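Local coordinates for carbohydrate-binding protein (Flavonifractor plautii, PDB 6N1B) that probably removes the acetyl group from the N-acetylgalactosamine of the blood group A antigen, a step toward converting A to O type blood, at residues N65-V77 and P86-P100. Residues are numbered along the deposited sequence; the frame is centred on the assembly and turned at random.
Sequences NGYRYWAVYTPNV and PSIVASSDGVHWVEP
W70 CG stands anti to the carbonyl carbon (chi1 -73°), and the indole lies with one face over the A90 methyl. A90 CB sits 3.6 Å from the centroid of the W70 six-membered ring, almost on the ring normal, a CH-pi contact. I88 CG2 meets the ring edge, and P100 CG comes within 3.6 Å of W70 CZ3. The indole NE1 donates to Y67 O, a bent bond that helps to set the ring's rotation.

On the other face of the sheet, Y73 has a different first torsion: CG lies between backbone N and carbonyl carbon (chi1 62°). Its ring folds over S87, whose CB is 3.5 Å from Y73 CZ. The Y73 hydroxyl bonds P39 O. Y69 lays its ring against the turn after the second strand, with G94 N over the ring centre and G94 CA 3.8 Å from the centroid. A71 CB packs 3.7 Å from W97 CZ3.

Six backbone hydrogen bonds join strands 69-75 and 87-91 as an antiparallel hairpin. In the middle pair, A71 N bonds V89 O at 2.9 Å, nearly straight (170°). S91 OG accepts from D93 N and G94 N and donates to H96 O, holding the turn beneath Y69. With strand 52-60 they form one antiparallel sheet, consistent with a blade of a five-bladed beta-propeller. The T74 side chain is about 7 Å from a bound calcium ion and about 8 Å from the glycan's alpha-galactose. The backbone bonds set the register, and CH-pi contacts (W70 on A90, Y73 on S87) add apolar packing on each face.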
ATOM      1  N   ASN A  65       1.514  -5.164 -20.650  1.00 11.37           N
ATOM      2  CA  ASN A  65       0.431  -6.164 -20.877  1.00 12.10           C
ATOM      3  C   ASN A  65      -0.928  -5.453 -21.008  1.00 11.39           C
ATOM      4  O   ASN A  65      -1.957  -5.915 -20.467  1.00 13.49           O
ATOM      5  CB  ASN A  65       0.426  -7.189 -19.732  1.00 11.80           C
ATOM      6  CG  ASN A  65       1.717  -7.992 -19.749  1.00 11.85           C
ATOM      7  OD1 ASN A  65       2.548  -7.955 -18.717  1.00 15.15           O
ATOM      8  ND2 ASN A  65       1.948  -8.658 -20.810  1.00 10.79           N
ATOM      9  N   GLY A  66      -0.910  -4.405 -21.825  1.00 11.97           N
ATOM     10  CA  GLY A  66      -2.138  -3.715 -22.211  1.00 13.20           C
ATOM     11  C   GLY A  66      -2.581  -2.527 -21.418  1.00 12.71           C
ATOM     12  O   GLY A  66      -3.497  -1.869 -21.848  1.00 13.84           O
ATOM     13  N   TYR A  67      -1.957  -2.273 -20.281  1.00 11.77           N
ATOM     14  CA  TYR A  67      -2.453  -1.220 -19.377  1.00 11.02           C
ATOM     15  C   TYR A  67      -1.313  -0.385 -18.760  1.00 10.16           C
ATOM     16  O   TYR A  67      -0.275  -0.995 -18.387  1.00 11.19           O
ATOM     17  CB  TYR A  67      -3.272  -1.824 -18.220  1.00 10.92           C
ATOM     18  CG  TYR A  67      -4.483  -2.579 -18.659  1.00 11.77           C
ATOM     19  CD1 TYR A  67      -5.644  -1.868 -18.932  1.00 13.71           C
ATOM     20  CD2 TYR A  67      -4.483  -3.940 -18.813  1.00 13.29           C
ATOM     21  CE1 TYR A  67      -6.739  -2.559 -19.429  1.00 15.90           C
ATOM     22  CE2 TYR A  67      -5.644  -4.656 -19.180  1.00 17.27           C
ATOM     23  CZ  TYR A  67      -6.764  -3.942 -19.500  1.00 16.52           C
ATOM     24  OH  TYR A  67      -7.891  -4.618 -19.929  1.00 21.13           O
ATOM     25  N   ARG A  68      -1.512   0.885 -18.603  1.00  9.73           N
ATOM     26  CA  ARG A  68      -0.529   1.744 -17.980  1.00 10.17           C
ATOM     27  C   ARG A  68      -0.682   1.778 -16.442  1.00 10.19           C
ATOM     28  O   ARG A  68       0.264   2.208 -15.745  1.00 11.71           O
ATOM     29  CB  ARG A  68      -0.641   3.235 -18.468  1.00 12.18           C
ATOM     30  CG  ARG A  68      -0.206   3.361 -19.902  1.00 13.75           C
ATOM     31  CD  ARG A  68      -0.199   4.895 -20.243  1.00 16.62           C
ATOM     32  NE  ARG A  68      -0.242   5.144 -21.672  1.00 21.61           N
ATOM     33  CZ  ARG A  68      -0.048   6.382 -22.177  1.00 31.24           C
ATOM     34  NH1 ARG A  68       0.241   7.425 -21.358  1.00 26.88           N
ATOM     35  NH2 ARG A  68      -0.219   6.542 -23.485  1.00 37.38           N
ATOM     36  N   TYR A  69      -1.821   1.318 -15.882  1.00  8.98           N
ATOM     37  CA  TYR A  69      -2.033   1.302 -14.426  1.00  9.20           C
ATOM     38  C   TYR A  69      -2.222  -0.118 -14.004  1.00  8.98           C
ATOM     39  O   TYR A  69      -3.054  -0.893 -14.524  1.00  9.95           O
ATOM     40  CB  TYR A  69      -3.249   2.060 -14.028  1.00 10.32           C
ATOM     41  CG  TYR A  69      -3.295   3.510 -14.402  1.00  8.80           C
ATOM     42  CD1 TYR A  69      -3.624   3.954 -15.680  1.00  9.36           C
ATOM     43  CD2 TYR A  69      -3.122   4.563 -13.469  1.00  9.76           C
ATOM     44  CE1 TYR A  69      -3.778   5.291 -15.999  1.00 10.52           C
ATOM     45  CE2 TYR A  69      -3.287   5.870 -13.726  1.00  9.91           C
ATOM     46  CZ  TYR A  69      -3.608   6.244 -15.018  1.00 10.79           C
ATOM     47  OH  TYR A  69      -3.825   7.584 -15.290  1.00 12.81           O
ATOM     48  N   TRP A  70      -1.479  -0.503 -12.939  1.00  9.16           N
ATOM     49  CA  TRP A  70      -1.579  -1.842 -12.296  1.00  9.49           C
ATOM     50  C   TRP A  70      -1.719  -1.618 -10.809  1.00  9.93           C
ATOM     51  O   TRP A  70      -0.976  -0.741 -10.285  1.00 11.86           O
ATOM     52  CB  TRP A  70      -0.367  -2.697 -12.612  1.00  8.54           C
ATOM     53  CG  TRP A  70      -0.425  -3.157 -14.053  1.00  9.64           C
ATOM     54  CD1 TRP A  70      -0.085  -2.453 -15.192  1.00  9.94           C
ATOM     55  CD2 TRP A  70      -0.995  -4.399 -14.487  1.00  9.80           C
ATOM     56  NE1 TRP A  70      -0.438  -3.194 -16.283  1.00  9.59           N
ATOM     57  CE2 TRP A  70      -0.962  -4.399 -15.911  1.00 10.16           C
ATOM     58  CE3 TRP A  70      -1.497  -5.524 -13.851  1.00 11.96           C
ATOM     59  CZ2 TRP A  70      -1.469  -5.474 -16.669  1.00  9.44           C
ATOM     60  CZ3 TRP A  70      -1.943  -6.609 -14.600  1.00 10.75           C
ATOM     61  CH2 TRP A  70      -1.921  -6.561 -15.978  1.00 11.07           C
ATOM     62  N   ALA A  71      -2.590  -2.354 -10.131  1.00  8.48           N
ATOM     63  CA  ALA A  71      -2.726  -2.208  -8.712  1.00  8.37           C
ATOM     64  C   ALA A  71      -2.749  -3.582  -8.071  1.00  9.62           C
ATOM     65  O   ALA A  71      -3.385  -4.520  -8.552  1.00 10.44           O
ATOM     66  CB  ALA A  71      -3.957  -1.380  -8.323  1.00  9.94           C
ATOM     67  N   VAL A  72      -2.119  -3.650  -6.880  1.00  8.51           N
ATOM     68  CA  VAL A  72      -2.342  -4.772  -5.952  1.00  8.31           C
ATOM     69  C   VAL A  72      -3.110  -4.240  -4.742  1.00  8.19           C
ATOM     70  O   VAL A  72      -2.995  -3.048  -4.422  1.00  8.70           O
ATOM     71  CB  VAL A  72      -0.991  -5.406  -5.569  1.00  8.89           C
ATOM     72  CG1 VAL A  72      -0.089  -4.453  -4.729  1.00  9.79           C
ATOM     73  CG2 VAL A  72      -1.186  -6.796  -4.851  1.00  9.09           C
ATOM     74  N   TYR A  73      -3.914  -5.072  -4.131  1.00  8.02           N
ATOM     75  CA  TYR A  73      -4.718  -4.638  -3.022  1.00  8.11           C
ATOM     76  C   TYR A  73      -5.159  -5.894  -2.266  1.00  8.30           C
ATOM     77  O   TYR A  73      -4.915  -7.036  -2.688  1.00  8.70           O
ATOM     78  CB  TYR A  73      -5.970  -3.846  -3.511  1.00  8.96           C
ATOM     79  CG  TYR A  73      -6.915  -4.639  -4.372  1.00  8.35           C
ATOM     80  CD1 TYR A  73      -6.594  -4.958  -5.704  1.00  9.54           C
ATOM     81  CD2 TYR A  73      -8.062  -5.156  -3.883  1.00 10.34           C
ATOM     82  CE1 TYR A  73      -7.399  -5.739  -6.453  1.00  8.95           C
ATOM     83  CE2 TYR A  73      -8.907  -5.983  -4.666  1.00  9.18           C
ATOM     84  CZ  TYR A  73      -8.548  -6.217  -5.941  1.00  9.08           C
ATOM     85  OH  TYR A  73      -9.359  -7.003  -6.751  1.00 11.41           O
ATOM     86  N   THR A  74      -5.825  -5.686  -1.111  1.00  8.48           N
ATOM     87  CA  THR A  74      -6.383  -6.863  -0.361  1.00  8.47           C
ATOM     88  C   THR A  74      -7.822  -6.565   0.006  1.00  7.61           C
ATOM     89  O   THR A  74      -8.106  -5.538   0.633  1.00  9.09           O
ATOM     90  CB  THR A  74      -5.621  -7.080   0.930  1.00  8.90           C
ATOM     91  OG1 THR A  74      -5.438  -5.815   1.616  1.00  9.52           O
ATOM     92  CG2 THR A  74      -4.282  -7.695   0.708  1.00 10.09           C
ATOM     93  N   PRO A  75      -8.729  -7.478  -0.300  1.00  8.82           N
ATOM     94  CA  PRO A  75      -9.984  -7.435   0.366  1.00  9.23           C
ATOM     95  C   PRO A  75      -9.833  -7.405   1.837  1.00  8.98           C
ATOM     96  O   PRO A  75      -8.830  -7.869   2.405  1.00  9.58           O
ATOM     97  CB  PRO A  75     -10.664  -8.810  -0.046  1.00  9.23           C
ATOM     98  CG  PRO A  75      -9.977  -9.126  -1.369  1.00 10.28           C
ATOM     99  CD  PRO A  75      -8.569  -8.694  -1.118  1.00 10.04           C
ATOM    100  N   ASN A  76     -10.825  -6.892   2.586  1.00  9.34           N
ATOM    101  CA  ASN A  76     -10.855  -7.060   4.041  1.00  9.94           C
ATOM    102  C   ASN A  76     -12.247  -6.795   4.558  1.00 10.20           C
ATOM    103  O   ASN A  76     -12.973  -5.985   3.985  1.00 10.57           O
ATOM    104  CB  ASN A  76      -9.841  -6.168   4.766  1.00 11.66           C
ATOM    105  CG  ASN A  76      -9.389  -6.761   6.092  1.00 12.14           C
ATOM    106  OD1 ASN A  76      -9.448  -7.975   6.290  1.00 12.61           O
ATOM    107  ND2 ASN A  76      -8.939  -5.835   7.017  1.00 18.38           N
ATOM    108  N   VAL A  77     -12.585  -7.464   5.675  1.00  9.27           N
ATOM    109  CA  VAL A  77     -13.820  -7.206   6.437  1.00  9.76           C
ATOM    110  C   VAL A  77     -13.467  -7.194   7.912  1.00  9.98           C
ATOM    111  O   VAL A  77     -12.438  -7.773   8.302  1.00 10.87           O
ATOM    112  CB  VAL A  77     -14.890  -8.318   6.125  1.00 10.01           C
ATOM    113  CG1 VAL A  77     -15.240  -8.324   4.643  1.00 10.27           C
ATOM    114  CG2 VAL A  77     -14.479  -9.659   6.610  1.00 10.20           C
ATOM    115  N   PRO A  86      -3.691 -10.843  -1.289  1.00  9.57           N
ATOM    116  CA  PRO A  86      -3.267 -10.038  -2.469  1.00  9.68           C
ATOM    117  C   PRO A  86      -4.012 -10.387  -3.748  1.00  9.27           C
ATOM    118  O   PRO A  86      -4.108 -11.551  -4.127  1.00  9.13           O
ATOM    119  CB  PRO A  86      -1.769 -10.319  -2.565  1.00 10.11           C
ATOM    120  CG  PRO A  86      -1.390 -10.544  -1.150  1.00 11.90           C
ATOM    121  CD  PRO A  86      -2.576 -11.233  -0.480  1.00  9.55           C
ATOM    122  N   SER A  87      -4.522  -9.333  -4.381  1.00  8.11           N
ATOM    123  CA  SER A  87      -5.346  -9.363  -5.567  1.00  8.16           C
ATOM    124  C   SER A  87      -4.821  -8.290  -6.531  1.00  8.14           C
ATOM    125  O   SER A  87      -4.291  -7.264  -6.096  1.00  8.98           O
ATOM    126  CB  SER A  87      -6.806  -9.111  -5.162  1.00  9.98           C
ATOM    127  OG  SER A  87      -7.311 -10.179  -4.348  1.00  9.97           O
ATOM    128  N   ILE A  88      -5.033  -8.547  -7.841  1.00  8.78           N
ATOM    129  CA  ILE A  88      -4.518  -7.641  -8.886  1.00  9.38           C
ATOM    130  C   ILE A  88      -5.674  -7.127  -9.771  1.00  8.49           C
ATOM    131  O   ILE A  88      -6.578  -7.927 -10.169  1.00  9.86           O
ATOM    132  CB  ILE A  88      -3.518  -8.397  -9.768  1.00  9.21           C
ATOM    133  CG1 ILE A  88      -2.274  -8.792  -8.980  1.00 10.22           C
ATOM    134  CG2 ILE A  88      -3.160  -7.697 -11.092  1.00  9.60           C
ATOM    135  CD1 ILE A  88      -1.329  -7.627  -8.699  1.00 11.34           C
ATOM    136  N   VAL A  89      -5.584  -5.837 -10.099  1.00  8.18           N
ATOM    137  CA  VAL A  89      -6.410  -5.266 -11.161  1.00  9.09           C
ATOM    138  C   VAL A  89      -5.484  -4.388 -12.036  1.00  9.48           C
ATOM    139  O   VAL A  89      -4.366  -4.007 -11.651  1.00  9.72           O
ATOM    140  CB  VAL A  89      -7.617  -4.463 -10.626  1.00 10.06           C
ATOM    141  CG1 VAL A  89      -8.724  -5.398 -10.172  1.00 11.53           C
ATOM    142  CG2 VAL A  89      -7.217  -3.472  -9.549  1.00  9.70           C
ATOM    143  N   ALA A  90      -5.998  -3.988 -13.202  1.00  9.71           N
ATOM    144  CA  ALA A  90      -5.382  -3.109 -14.135  1.00  9.87           C
ATOM    145  C   ALA A  90      -6.373  -2.067 -14.657  1.00  8.86           C
ATOM    146  O   ALA A  90      -7.603  -2.299 -14.521  1.00 10.34           O
ATOM    147  CB  ALA A  90      -4.691  -3.837 -15.306  1.00 10.36           C
ATOM    148  N   SER A  91      -5.859  -0.959 -15.216  1.00  8.99           N
ATOM    149  CA  SER A  91      -6.707   0.086 -15.685  1.00  9.98           C
ATOM    150  C   SER A  91      -6.022   0.851 -16.760  1.00  9.71           C
ATOM    151  O   SER A  91      -4.788   0.959 -16.772  1.00  9.30           O
ATOM    152  CB  SER A  91      -7.043   1.019 -14.455  1.00 12.78           C
ATOM    153  OG  SER A  91      -7.865   2.061 -14.864  1.00 14.05           O
ATOM    154  N   SER A  92      -6.816   1.489 -17.622  1.00 10.34           N
ATOM    155  CA  SER A  92      -6.334   2.481 -18.538  1.00 11.41           C
ATOM    156  C   SER A  92      -6.394   3.947 -18.055  1.00 12.21           C
ATOM    157  O   SER A  92      -5.926   4.829 -18.728  1.00 15.09           O
ATOM    158  CB  SER A  92      -7.020   2.353 -19.894  1.00 15.04           C
ATOM    159  OG  SER A  92      -8.347   2.631 -19.718  1.00 20.50           O
ATOM    160  N   ASP A  93      -7.020   4.152 -16.901  1.00 10.49           N
ATOM    161  CA  ASP A  93      -7.275   5.485 -16.417  1.00 10.55           C
ATOM    162  C   ASP A  93      -7.014   5.750 -14.909  1.00  9.56           C
ATOM    163  O   ASP A  93      -7.062   6.893 -14.468  1.00 13.02           O
ATOM    164  CB  ASP A  93      -8.679   5.951 -16.835  1.00 10.54           C
ATOM    165  CG  ASP A  93      -9.821   5.107 -16.279  1.00 10.89           C
ATOM    166  OD1 ASP A  93      -9.613   4.275 -15.384  1.00 11.75           O
ATOM    167  OD2 ASP A  93     -10.945   5.245 -16.815  1.00 13.55           O
ATOM    168  N   GLY A  94      -6.733   4.710 -14.130  1.00  9.86           N
ATOM    169  CA  GLY A  94      -6.644   4.909 -12.698  1.00 10.32           C
ATOM    170  C   GLY A  94      -7.930   5.078 -11.945  1.00 11.00           C
ATOM    171  O   GLY A  94      -7.874   5.444 -10.810  1.00 13.28           O
ATOM    172  N   VAL A  95      -9.052   4.743 -12.595  1.00 11.34           N
ATOM    173  CA  VAL A  95     -10.348   4.887 -12.068  1.00 10.87           C
ATOM    174  C   VAL A  95     -11.193   3.638 -12.164  1.00 10.96           C
ATOM    175  O   VAL A  95     -11.827   3.214 -11.185  1.00 13.60           O
ATOM    176  CB  VAL A  95     -11.114   6.121 -12.661  1.00 12.04           C
ATOM    177  CG1 VAL A  95     -12.562   6.220 -12.172  1.00 12.87           C
ATOM    178  CG2 VAL A  95     -10.367   7.405 -12.391  1.00 14.77           C
ATOM    179  N   HIS A  96     -11.268   3.139 -13.386  1.00 10.32           N
ATOM    180  CA  HIS A  96     -12.050   1.959 -13.684  1.00 10.18           C
ATOM    181  C   HIS A  96     -11.104   0.779 -13.762  1.00 11.39           C
ATOM    182  O   HIS A  96     -10.248   0.727 -14.653  1.00 16.58           O
ATOM    183  CB  HIS A  96     -12.800   2.157 -15.019  1.00 11.84           C
ATOM    184  CG  HIS A  96     -13.632   3.390 -15.015  1.00 12.40           C
ATOM    185  ND1 HIS A  96     -13.207   4.568 -15.569  1.00 11.65           N
ATOM    186  CD2 HIS A  96     -14.825   3.641 -14.409  1.00 14.15           C
ATOM    187  CE1 HIS A  96     -14.174   5.476 -15.387  1.00 11.27           C
ATOM    188  NE2 HIS A  96     -15.165   4.931 -14.678  1.00 14.00           N
ATOM    189  N   TRP A  97     -11.199  -0.153 -12.861  1.00 10.87           N
ATOM    190  CA  TRP A  97     -10.240  -1.244 -12.708  1.00 10.34           C
ATOM    191  C   TRP A  97     -10.898  -2.522 -13.227  1.00 11.56           C
ATOM    192  O   TRP A  97     -12.110  -2.774 -12.988  1.00 12.97           O
ATOM    193  CB  TRP A  97      -9.913  -1.390 -11.223  1.00  9.76           C
ATOM    194  CG  TRP A  97      -9.201  -0.207 -10.655  1.00  9.64           C
ATOM    195  CD1 TRP A  97      -9.758   0.838  -9.962  1.00 11.20           C
ATOM    196  CD2 TRP A  97      -7.831   0.112 -10.821  1.00  9.52           C
ATOM    197  NE1 TRP A  97      -8.833   1.817  -9.707  1.00 11.80           N
ATOM    198  CE2 TRP A  97      -7.610   1.390 -10.201  1.00  9.90           C
ATOM    199  CE3 TRP A  97      -6.749  -0.507 -11.455  1.00  9.70           C
ATOM    200  CZ2 TRP A  97      -6.346   1.960 -10.168  1.00 10.87           C
ATOM    201  CZ3 TRP A  97      -5.532   0.065 -11.364  1.00 10.26           C
ATOM    202  CH2 TRP A  97      -5.306   1.303 -10.772  1.00 10.50           C
ATOM    203  N   VAL A  98     -10.107  -3.370 -13.861  1.00 10.17           N
ATOM    204  CA  VAL A  98     -10.573  -4.656 -14.343  1.00 11.54           C
ATOM    205  C   VAL A  98      -9.604  -5.776 -13.962  1.00 10.50           C
ATOM    206  O   VAL A  98      -8.399  -5.513 -13.771  1.00 10.96           O
ATOM    207  CB  VAL A  98     -10.728  -4.628 -15.893  1.00 13.34           C
ATOM    208  CG1 VAL A  98     -11.775  -3.642 -16.309  1.00 15.46           C
ATOM    209  CG2 VAL A  98      -9.425  -4.394 -16.632  1.00 14.03           C
ATOM    210  N   GLU A  99     -10.082  -6.976 -13.894  1.00 13.13           N
ATOM    211  CA  GLU A  99      -9.215  -8.134 -13.725  1.00 12.26           C
ATOM    212  C   GLU A  99      -8.739  -8.541 -15.103  1.00 13.24           C
ATOM    213  O   GLU A  99      -9.585  -8.867 -15.936  1.00 16.69           O
ATOM    214  CB  GLU A  99      -9.990  -9.254 -12.986  1.00 12.38           C
ATOM    215  CG  GLU A  99     -10.413  -8.911 -11.623  1.00 14.85           C
ATOM    216  CD  GLU A  99     -11.237  -9.922 -10.942  1.00 21.82           C
ATOM    217  OE1 GLU A  99     -12.442 -10.002 -11.244  1.00 25.72           O
ATOM    218  OE2 GLU A  99     -10.813 -10.404  -9.906  1.00 17.25           O
ATOM    219  N   PRO A 100      -7.423  -8.572 -15.356  1.00 15.51           N
ATOM    220  CA  PRO A 100      -6.978  -8.982 -16.687  1.00 19.56           C
ATOM    221  C   PRO A 100      -7.553 -10.343 -17.110  1.00 15.67           C
ATOM    222  O   PRO A 100      -7.753 -11.238 -16.306  1.00 14.85           O
ATOM    223  CB  PRO A 100      -5.439  -9.088 -16.557  1.00 23.70           C
ATOM    224  CG  PRO A 100      -5.084  -8.229 -15.307  1.00 26.46           C
ATOM    225  CD  PRO A 100      -6.310  -8.225 -14.413  1.00 19.31           C
TER